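Side-chain contact in esterase A (Caulobacter crescentus, PDB 5GKV), which probably hydrolyses ester bonds, as an esterase homologous to penicillin-binding proteins and belonging to the beta-lactamase family: residues D186-G191 / R195-E200. Sequence-based numbering, arbitrary orientation.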
loop_
_atom_site.group_PDB
_atom_site.type_symbol
_atom_site.label_atom_id
_atom_site.label_comp_id
_atom_site.label_asym_id
_atom_site.label_seq_id
_atom_site.Cartn_x
_atom_site.Cartn_y
_atom_site.Cartn_z
ATOM N N ASP A 186 -16.824 11.644 1.040
ATOM C CA ASP A 186 -16.089 12.836 1.440
ATOM C C ASP A 186 -16.347 13.996 0.487
ATOM O O ASP A 186 -16.443 15.150 0.918
ATOM C CB ASP A 186 -14.585 12.523 1.513
ATOM C CG ASP A 186 -13.743 13.766 1.757
ATOM O OD1 ASP A 186 -13.562 14.568 0.814
ATOM O OD2 ASP A 186 -13.256 13.931 2.895
ATOM N N GLY A 187 -16.445 13.721 -0.809
ATOM C CA GLY A 187 -16.570 14.800 -1.770
ATOM C C GLY A 187 -15.322 15.024 -2.603
ATOM O O GLY A 187 -15.407 15.317 -3.800
ATOM N N ARG A 188 -14.156 14.886 -1.981
ATOM C CA ARG A 188 -12.871 15.058 -2.643
ATOM C C ARG A 188 -12.311 13.698 -3.067
ATOM O O ARG A 188 -12.702 12.653 -2.549
ATOM C CB ARG A 188 -11.866 15.742 -1.708
ATOM C CG ARG A 188 -12.290 17.107 -1.150
ATOM C CD ARG A 188 -11.427 17.511 0.055
ATOM N NE ARG A 188 -11.623 16.616 1.195
ATOM C CZ ARG A 188 -10.905 16.667 2.313
ATOM N NH1 ARG A 188 -9.939 17.565 2.434
ATOM N NH2 ARG A 188 -11.149 15.820 3.304
ATOM N N THR A 189 -11.367 13.723 -4.003
ATOM C CA THR A 189 -10.633 12.497 -4.294
ATOM C C THR A 189 -9.767 12.115 -3.097
ATOM O O THR A 189 -9.457 12.946 -2.240
ATOM C CB THR A 189 -9.739 12.657 -5.522
ATOM O OG1 THR A 189 -8.688 13.593 -5.231
ATOM C CG2 THR A 189 -10.536 13.104 -6.747
ATOM N N MET A 190 -9.341 10.846 -3.056
ATOM C CA MET A 190 -8.437 10.437 -1.986
ATOM C C MET A 190 -7.159 11.267 -1.994
ATOM O O MET A 190 -6.684 11.695 -0.937
ATOM C CB MET A 190 -8.090 8.952 -2.102
ATOM C CG MET A 190 -9.114 8.041 -1.483
ATOM S SD MET A 190 -8.497 6.348 -1.465
ATOM C CE MET A 190 -9.705 5.623 -0.378
ATOM N N GLY A 191 -6.574 11.487 -3.174
ATOM C CA GLY A 191 -5.298 12.182 -3.222
ATOM C C GLY A 191 -5.422 13.616 -2.746
ATOM O O GLY A 191 -4.526 14.141 -2.086
ATOM N N ARG A 195 -3.681 15.088 0.677
ATOM C CA ARG A 195 -2.791 16.243 0.643
ATOM C C ARG A 195 -3.297 17.355 1.564
ATOM O O ARG A 195 -2.522 17.928 2.339
ATOM C CB ARG A 195 -2.653 16.736 -0.799
ATOM C CG ARG A 195 -1.897 18.054 -0.972
ATOM C CD ARG A 195 -1.967 18.562 -2.413
ATOM N NE ARG A 195 -3.338 18.750 -2.905
ATOM C CZ ARG A 195 -4.047 19.870 -2.755
ATOM N NH1 ARG A 195 -3.518 20.908 -2.115
ATOM N NH2 ARG A 195 -5.286 19.958 -3.245
ATOM N N GLU A 196 -4.600 17.648 1.517
ATOM C CA GLU A 196 -5.140 18.780 2.273
ATOM C C GLU A 196 -5.177 18.498 3.768
ATOM O O GLU A 196 -4.860 19.376 4.578
ATOM C CB GLU A 196 -6.552 19.122 1.784
ATOM C CG GLU A 196 -6.591 19.794 0.436
ATOM C CD GLU A 196 -8.006 20.128 -0.005
ATOM O OE1 GLU A 196 -8.967 19.655 0.646
ATOM O OE2 GLU A 196 -8.149 20.855 -1.008
ATOM N N ASP A 197 -5.581 17.292 4.158
ATOM C CA ASP A 197 -5.843 16.997 5.560
ATOM C C ASP A 197 -4.640 16.429 6.298
ATOM O O ASP A 197 -4.600 16.499 7.536
ATOM C CB ASP A 197 -7.006 16.003 5.698
ATOM C CG ASP A 197 -8.358 16.594 5.273
ATOM O OD1 ASP A 197 -8.442 17.794 4.932
ATOM O OD2 ASP A 197 -9.343 15.836 5.263
ATOM N N ILE A 198 -3.666 15.862 5.588
ATOM C CA ILE A 198 -2.606 15.111 6.259
ATOM C C ILE A 198 -1.224 15.569 5.809
ATOM O O ILE A 198 -0.413 16.012 6.632
ATOM C CB ILE A 198 -2.778 13.596 6.033
ATOM C CG1 ILE A 198 -4.118 13.121 6.626
ATOM C CG2 ILE A 198 -1.594 12.838 6.623
ATOM C CD1 ILE A 198 -4.393 11.613 6.458
ATOM N N CYS A 199 -0.945 15.481 4.505
ATOM C CA CYS A 199 0.439 15.647 4.052
ATOM C C CYS A 199 0.885 17.103 4.057
ATOM O O CYS A 199 1.999 17.403 4.502
ATOM C CB CYS A 199 0.612 15.026 2.670
ATOM S SG CYS A 199 0.383 13.222 2.809
ATOM N N GLU A 200 0.044 18.024 3.588
ATOM C CA GLU A 200 0.420 19.435 3.698
ATOM C C GLU A 200 0.545 19.885 5.150
ATOM O O GLU A 200 1.600 20.430 5.507
ATOM C CB GLU A 200 -0.550 20.307 2.889
ATOM C CG GLU A 200 -0.177 20.396 1.407
ATOM C CD GLU A 200 -1.237 21.080 0.544
ATOM O OE1 GLU A 200 -2.270 21.539 1.090
ATOM O OE2 GLU A 200 -1.034 21.150 -0.692
#
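Arg188 lays its guanidinium between three carboxylates, those of Asp197 and Glu196 on helix 190-202 and that of Asp186 at the end of helix 173-186. Asp197 is met end-on: Arg188 NH1 gives Asp197 OD1 an almost straight hydrogen bond (176°), and Arg188 NH2 reaches Asp197 OD2 at 2.7 Å. The carboxylate, however, is turned 49° from the guanidinium plane, so NH1 approaches OD1 from above the carboxylate plane and NH2 comes to the syn side of OD2, still well out of that plane. The second hydrogen of Arg188 NH1 goes to Glu196 OE1 (2.9 Å), on its anti lone pair and within the guanidinium plane. Extended beyond CG, the Glu196 side chain brings this oxygen to the NH1 edge of the guanidinium, where it also lies 3.3 Å from Arg188 CD.

A bend at chi3 (-65°) turns the third edge of Arg188, NE with NH2, back to Asp186. Arg188 NE bonds to Asp186 OD1 (2.8 Å) and Arg188 NH2 to Asp186 OD2, both on syn lone pairs and nearly coplanar with the guanidinium. The anti lone pair of Asp186 OD1 takes the backbone N of Arg188, closing an Asx turn around Gly187, which leaves the preceding helix with positive phi. Farther along, Arg195 NH1 pairs with Glu200 OE2 (2.9 Å), and Arg195 N donates to Gly191 O within the helix.

All five guanidinium N-H groups are thus engaged, fixing the rotation of Arg188 and tying the two consecutive helices together at the surface; its positive charge probably eases the repulsion among the three acids.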